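Local coordinates for protein halorhodopsin (Halobacterium salinarum, PDB 2JAF) that probably works as a light-driven chloride pump of the archaeal membrane, using a bound retinal chromophore to move chloride across the bilayer, at residues 64-69 / 120-125; 127-132 / 184-189. The protein carries 2 engineered substitutions. All blocks are in the same frame, centred on the assembly; numbering follows the deposited sequence.

Contact 1: 64-69 / 120-125; sequences GATLMI and LLALGL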
ATOM      1  N   GLY A  64      -1.821 -20.636  -1.865  1.00 33.06           N
ATOM      2  CA  GLY A  64      -0.847 -19.622  -2.232  1.00 33.48           C
ATOM      3  C   GLY A  64      -0.793 -18.477  -1.235  1.00 33.90           C
ATOM      4  O   GLY A  64       0.287 -18.030  -0.844  1.00 34.56           O
ATOM      5  N   ALA A  65      -1.961 -17.994  -0.830  1.00 33.35           N
ATOM      6  CA  ALA A  65      -2.039 -16.907   0.134  1.00 34.29           C
ATOM      7  C   ALA A  65      -1.384 -17.348   1.436  1.00 34.27           C
ATOM      8  O   ALA A  65      -0.713 -16.562   2.111  1.00 35.02           O
ATOM      9  CB  ALA A  65      -3.493 -16.532   0.381  1.00 35.20           C
ATOM     10  N   THR A  66      -1.573 -18.617   1.779  1.00 33.05           N
ATOM     11  CA  THR A  66      -1.005 -19.160   3.005  1.00 33.42           C
ATOM     12  C   THR A  66       0.513 -19.298   2.910  1.00 32.95           C
ATOM     13  O   THR A  66       1.224 -19.033   3.876  1.00 31.70           O
ATOM     14  CB  THR A  66      -1.625 -20.531   3.337  1.00 34.15           C
ATOM     15  OG1 THR A  66      -3.048 -20.387   3.463  1.00 33.51           O
ATOM     16  CG2 THR A  66      -1.067 -21.067   4.645  1.00 33.96           C
ATOM     17  N   LEU A  67       1.002 -19.703   1.741  1.00 32.37           N
ATOM     18  CA  LEU A  67       2.436 -19.864   1.519  1.00 32.91           C
ATOM     19  C   LEU A  67       3.202 -18.570   1.756  1.00 31.52           C
ATOM     20  O   LEU A  67       4.347 -18.583   2.208  1.00 32.29           O
ATOM     21  CB  LEU A  67       2.706 -20.331   0.083  1.00 34.76           C
ATOM     22  CG  LEU A  67       2.633 -21.833  -0.187  1.00 37.14           C
ATOM     23  CD1 LEU A  67       2.805 -22.094  -1.677  1.00 38.21           C
ATOM     24  CD2 LEU A  67       3.723 -22.541   0.613  1.00 37.73           C
ATOM     25  N   MET A  68       2.569 -17.451   1.444  1.00 29.99           N
ATOM     26  CA  MET A  68       3.226 -16.166   1.603  1.00 29.31           C
ATOM     27  C   MET A  68       3.320 -15.633   3.015  1.00 28.24           C
ATOM     28  O   MET A  68       4.097 -14.720   3.271  1.00 27.54           O
ATOM     29  CB  MET A  68       2.558 -15.136   0.720  1.00 30.02           C
ATOM     30  CG  MET A  68       2.934 -15.313  -0.729  1.00 33.79           C
ATOM     31  SD  MET A  68       2.454 -13.871  -1.612  1.00 33.41           S
ATOM     32  CE  MET A  68       0.778 -14.319  -2.020  1.00 32.97           C
ATOM     33  N   ILE A  69       2.533 -16.187   3.929  1.00 25.89           N
ATOM     34  CA  ILE A  69       2.596 -15.728   5.308  1.00 24.08           C
ATOM     35  C   ILE A  69       4.016 -15.939   5.823  1.00 24.06           C
ATOM     36  O   ILE A  69       4.631 -15.010   6.345  1.00 22.79           O
ATOM     37  CB  ILE A  69       1.559 -16.463   6.189  1.00 24.85           C
ATOM     38  CG1 ILE A  69       0.152 -16.015   5.780  1.00 24.74           C
ATOM     39  CG2 ILE A  69       1.817 -16.174   7.670  1.00 23.79           C
ATOM     40  CD1 ILE A  69      -0.979 -16.830   6.380  1.00 26.06           C
ATOM     41  N   LEU A 120      -5.386 -12.180   6.896  1.00 25.20           N
ATOM     42  CA  LEU A 120      -6.796 -11.833   6.732  1.00 25.66           C
ATOM     43  C   LEU A 120      -7.318 -12.245   5.355  1.00 25.26           C
ATOM     44  O   LEU A 120      -8.484 -12.608   5.206  1.00 26.43           O
ATOM     45  CB  LEU A 120      -6.990 -10.327   6.959  1.00 24.96           C
ATOM     46  CG  LEU A 120      -6.634  -9.874   8.388  1.00 26.35           C
ATOM     47  CD1 LEU A 120      -6.634  -8.352   8.494  1.00 24.40           C
ATOM     48  CD2 LEU A 120      -7.636 -10.478   9.370  1.00 27.28           C
ATOM     49  N   LEU A 121      -6.454 -12.189   4.348  1.00 27.34           N
ATOM     50  CA  LEU A 121      -6.847 -12.590   3.002  1.00 29.32           C
ATOM     51  C   LEU A 121      -7.145 -14.090   3.005  1.00 28.26           C
ATOM     52  O   LEU A 121      -8.167 -14.535   2.484  1.00 28.96           O
ATOM     53  CB  LEU A 121      -5.726 -12.285   2.002  1.00 29.97           C
ATOM     54  CG  LEU A 121      -5.965 -12.805   0.579  1.00 32.08           C
ATOM     55  CD1 LEU A 121      -7.250 -12.208   0.013  1.00 32.78           C
ATOM     56  CD2 LEU A 121      -4.774 -12.461  -0.295  1.00 34.25           C
ATOM     57  N   ALA A 122      -6.249 -14.866   3.609  1.00 27.42           N
ATOM     58  CA  ALA A 122      -6.428 -16.314   3.681  1.00 26.76           C
ATOM     59  C   ALA A 122      -7.716 -16.664   4.412  1.00 27.43           C
ATOM     60  O   ALA A 122      -8.502 -17.493   3.948  1.00 27.83           O
ATOM     61  CB  ALA A 122      -5.233 -16.961   4.381  1.00 25.93           C
ATOM     62  N   LEU A 123      -7.932 -16.027   5.559  1.00 26.52           N
ATOM     63  CA  LEU A 123      -9.130 -16.262   6.354  1.00 28.52           C
ATOM     64  C   LEU A 123     -10.374 -15.804   5.590  1.00 29.02           C
ATOM     65  O   LEU A 123     -11.421 -16.451   5.639  1.00 29.88           O
ATOM     66  CB  LEU A 123      -9.036 -15.491   7.672  1.00 28.90           C
ATOM     67  CG  LEU A 123      -9.526 -16.109   8.982  1.00 31.29           C
ATOM     68  CD1 LEU A 123     -10.034 -14.989   9.862  1.00 28.95           C
ATOM     69  CD2 LEU A 123     -10.621 -17.133   8.751  1.00 33.16           C
ATOM     70  N   GLY A 124     -10.253 -14.677   4.892  1.00 31.11           N
ATOM     71  CA  GLY A 124     -11.370 -14.144   4.132  1.00 31.27           C
ATOM     72  C   GLY A 124     -11.794 -15.045   2.986  1.00 33.17           C
ATOM     73  O   GLY A 124     -12.989 -15.234   2.747  1.00 33.26           O
ATOM     74  N   LEU A 125     -10.820 -15.592   2.267  1.00 33.30           N
ATOM     75  CA  LEU A 125     -11.114 -16.490   1.157  1.00 34.75           C
ATOM     76  C   LEU A 125     -11.790 -17.741   1.715  1.00 34.97           C
ATOM     77  O   LEU A 125     -12.808 -18.191   1.200  1.00 35.25           O
ATOM     78  CB  LEU A 125      -9.824 -16.866   0.422  1.00 35.62           C
ATOM     79  CG  LEU A 125      -9.108 -15.730  -0.316  1.00 37.88           C
ATOM     80  CD1 LEU A 125      -7.769 -16.208  -0.848  1.00 38.30           C
ATOM     81  CD2 LEU A 125      -9.991 -15.236  -1.455  1.00 38.50           C
TER
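Leu121 swings its side chain toward Ala65 with CG opposite the backbone N (chi1 174°), and its second torsion of 59° then sends CD2 onward, anti to CA. That methyl stops 4.3 Å from Ala65 CB. One turn along, Leu125 takes the other common course: CG lies beside its backbone N and CD1 reaches out as the tip of the extended chain, meeting Ala65 CB at 4.5 Å. Ala65 meets both leucines with its single methyl, and that methyl also faces the methyl of Ala122, CB to CB 4.4 Å.

These pairs join two transmembrane helices, 58-82 and 106-127, of the seven-helix bundle of the microbial rhodopsins. The short segments run nearly antiparallel, at 156°, with their axes 9.0 Å apart. Having alanines face each other at the crossing lets the backbones come close: Ala65 CA and Ala122 CA are separated by 5.7 Å.

Thr66 flanks this pair. Its OG1 is 4.2 Å from Ala122 CB, a van der Waals approach in which the methyl offers the hydroxyl nothing to bond. The hydroxyl is hydrogen-bonded to the carbonyl of Ile62 in the preceding turn, so this buried polar atom is satisfied within its own helix. Helix 227-255 covers this side of the interface, with Ala246 against Thr66 and Leu249 against Ala122; on the same helix Lys242, part of the retinal pocket, packs on Ile69. Toward another flank, Thr136 of the second subunit packs on Leu121, and Gly132 of that subunit on Leu125.

Contact 2: 127-132 / 184-189; sequences ADVDLG and AASASS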
ATOM      1  N   ALA A 127     -13.533 -18.084   4.352  1.00 35.35           N
ATOM      2  CA  ALA A 127     -14.888 -17.741   4.764  1.00 35.55           C
ATOM      3  C   ALA A 127     -15.723 -17.202   3.606  1.00 36.53           C
ATOM      4  O   ALA A 127     -16.920 -16.969   3.756  1.00 35.86           O
ATOM      5  CB  ALA A 127     -14.841 -16.720   5.892  1.00 35.36           C
ATOM      6  N   ASP A 128     -15.087 -17.001   2.456  1.00 38.33           N
ATOM      7  CA  ASP A 128     -15.776 -16.495   1.271  1.00 40.84           C
ATOM      8  C   ASP A 128     -16.619 -15.260   1.594  1.00 41.45           C
ATOM      9  O   ASP A 128     -17.828 -15.235   1.354  1.00 41.09           O
ATOM     10  CB  ASP A 128     -16.666 -17.596   0.685  1.00 43.06           C
ATOM     11  CG  ASP A 128     -17.220 -17.233  -0.676  1.00 45.30           C
ATOM     12  OD1 ASP A 128     -16.418 -16.858  -1.558  1.00 45.97           O
ATOM     13  OD2 ASP A 128     -18.451 -17.328  -0.864  1.00 47.52           O
ATOM     14  N   VAL A 129     -15.966 -14.234   2.131  1.00 41.14           N
ATOM     15  CA  VAL A 129     -16.643 -12.998   2.507  1.00 41.82           C
ATOM     16  C   VAL A 129     -16.786 -12.045   1.327  1.00 43.27           C
ATOM     17  O   VAL A 129     -16.213 -12.268   0.265  1.00 43.18           O
ATOM     18  CB  VAL A 129     -15.870 -12.271   3.631  1.00 41.30           C
ATOM     19  CG1 VAL A 129     -15.680 -13.204   4.821  1.00 40.87           C
ATOM     20  CG2 VAL A 129     -14.523 -11.795   3.111  1.00 40.54           C
ATOM     21  N   ASP A 130     -17.553 -10.977   1.520  1.00 45.91           N
ATOM     22  CA  ASP A 130     -17.747  -9.988   0.465  1.00 47.60           C
ATOM     23  C   ASP A 130     -16.436  -9.263   0.207  1.00 47.84           C
ATOM     24  O   ASP A 130     -15.682  -8.979   1.139  1.00 48.21           O
ATOM     25  CB  ASP A 130     -18.815  -8.970   0.872  1.00 50.27           C
ATOM     26  CG  ASP A 130     -20.198  -9.582   0.976  1.00 52.52           C
ATOM     27  OD1 ASP A 130     -20.689 -10.120  -0.039  1.00 54.01           O
ATOM     28  OD2 ASP A 130     -20.795  -9.521   2.073  1.00 53.41           O
ATOM     29  N   LEU A 131     -16.163  -8.967  -1.060  1.00 48.15           N
ATOM     30  CA  LEU A 131     -14.941  -8.268  -1.433  1.00 48.37           C
ATOM     31  C   LEU A 131     -14.876  -6.914  -0.733  1.00 47.44           C
ATOM     32  O   LEU A 131     -13.802  -6.457  -0.341  1.00 47.58           O
ATOM     33  CB  LEU A 131     -14.883  -8.057  -2.951  1.00 50.69           C
ATOM     34  CG  LEU A 131     -14.954  -9.278  -3.873  1.00 52.90           C
ATOM     35  CD1 LEU A 131     -13.930 -10.313  -3.421  1.00 53.52           C
ATOM     36  CD2 LEU A 131     -16.362  -9.871  -3.856  1.00 52.81           C
ATOM     37  N   GLY A 132     -16.034  -6.278  -0.583  1.00 45.88           N
ATOM     38  CA  GLY A 132     -16.095  -4.980   0.068  1.00 44.06           C
ATOM     39  C   GLY A 132     -15.688  -5.055   1.524  1.00 43.12           C
ATOM     40  O   GLY A 132     -14.992  -4.172   2.034  1.00 42.39           O
ATOM     41  N   ALA A 184     -18.309 -14.195  10.037  1.00 32.79           N
ATOM     42  CA  ALA A 184     -18.790 -15.433  10.647  1.00 33.38           C
ATOM     43  C   ALA A 184     -20.045 -15.927   9.936  1.00 34.36           C
ATOM     44  O   ALA A 184     -20.224 -17.132   9.739  1.00 34.60           O
ATOM     45  CB  ALA A 184     -19.082 -15.211  12.123  1.00 33.20           C
ATOM     46  N   ALA A 185     -20.910 -14.993   9.555  1.00 35.52           N
ATOM     47  CA  ALA A 185     -22.142 -15.341   8.861  1.00 35.96           C
ATOM     48  C   ALA A 185     -21.810 -15.862   7.469  1.00 36.77           C
ATOM     49  O   ALA A 185     -22.504 -16.728   6.936  1.00 37.08           O
ATOM     50  CB  ALA A 185     -23.053 -14.124   8.766  1.00 36.93           C
ATOM     51  N   SER A 186     -20.742 -15.333   6.884  1.00 37.01           N
ATOM     52  CA  SER A 186     -20.323 -15.759   5.559  1.00 37.65           C
ATOM     53  C   SER A 186     -19.769 -17.179   5.603  1.00 38.35           C
ATOM     54  O   SER A 186     -20.071 -17.997   4.735  1.00 37.05           O
ATOM     55  CB  SER A 186     -19.271 -14.802   5.005  1.00 37.80           C
ATOM     56  OG  SER A 186     -19.818 -13.502   4.853  1.00 39.43           O
ATOM     57  N   ALA A 187     -18.969 -17.474   6.623  1.00 37.14           N
ATOM     58  CA  ALA A 187     -18.389 -18.804   6.766  1.00 37.96           C
ATOM     59  C   ALA A 187     -19.492 -19.850   6.901  1.00 38.57           C
ATOM     60  O   ALA A 187     -19.379 -20.962   6.381  1.00 37.78           O
ATOM     61  CB  ALA A 187     -17.474 -18.845   7.982  1.00 36.99           C
ATOM     62  N   SER A 188     -20.558 -19.484   7.604  1.00 40.42           N
ATOM     63  CA  SER A 188     -21.688 -20.380   7.812  1.00 42.41           C
ATOM     64  C   SER A 188     -22.340 -20.712   6.477  1.00 43.84           C
ATOM     65  O   SER A 188     -22.614 -21.875   6.185  1.00 43.84           O
ATOM     66  CB  SER A 188     -22.713 -19.729   8.744  1.00 44.02           C
ATOM     67  OG  SER A 188     -23.832 -20.576   8.950  1.00 47.40           O
ATOM     68  N   SER A 189     -22.581 -19.689   5.666  1.00 44.57           N
ATOM     69  CA  SER A 189     -23.199 -19.897   4.362  1.00 45.43           C
ATOM     70  C   SER A 189     -22.217 -20.587   3.418  1.00 43.96           C
ATOM     71  O   SER A 189     -22.617 -21.195   2.427  1.00 43.70           O
ATOM     72  CB  SER A 189     -23.640 -18.558   3.763  1.00 47.53           C
ATOM     73  OG  SER A 189     -22.528 -17.711   3.529  1.00 51.79           O
TER
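Ala127 and Ala187 meet methyl to methyl, CB to CB 4.0 Å, where the end of a transmembrane helix turns into the short connection to the next. The turn is a Schellman motif: Asp128 has positive phi, with two bonds running back into the last helical turn, and beyond it the chain stretches out through Val129 toward the helix that starts after Asp130. Helix 182-190, in the linker between two other helices of the bundle, lies against this turn. Phe196 of helix 193-216 touches both alanine methyls.

Ser186 points its CB toward the turn and touches both a carbonyl and a branched side chain. From one direction comes Ala127 O, 3.4 Å from Ser186 CB; from another comes Val129 CG1, at 3.9 Å. The valine is set for this by chi1 -56°, which leaves CG1 anti to its carbonyl carbon while CG2 takes the position between N and C. The serine hydroxyl passes alongside Val129, with OG 4.0 Å from CA, but its bond goes back to Asp182 O in its own helix. Contact between the segments is therefore by van der Waals packing.

Asp128 turns its carboxylate away from Ser186 and pairs through OD1 with Arg58, a salt bridge that ties the turn to the beginning of helix 58-82. On the helix 182-190 side, Ser189 OG donates to Ser186 O at 2.8 Å, with a C=O...OG angle of 117° and the donor tilted 26° from the carbonyl plane.

How the contacts relate
The contacts follow one another along the chain, contact 1 closing before contact 2 opens, and their centres lie 15 Å apart on the same side of the molecule's centre. Helix 106-127 connects them: it packs on helix 58-82 in contact 1, then ends in the turn that meets helix 182-190 in contact 2 before helix 131-153 begins. The two touch directly, since Gly124 O and Val129 N are 3.2 Å apart, a probable hydrogen bond. By the family's topology this is the cytoplasmic end of the bundle, so contact 1 packs helices within the membrane whereas contact 2 joins connecting segments near its surface.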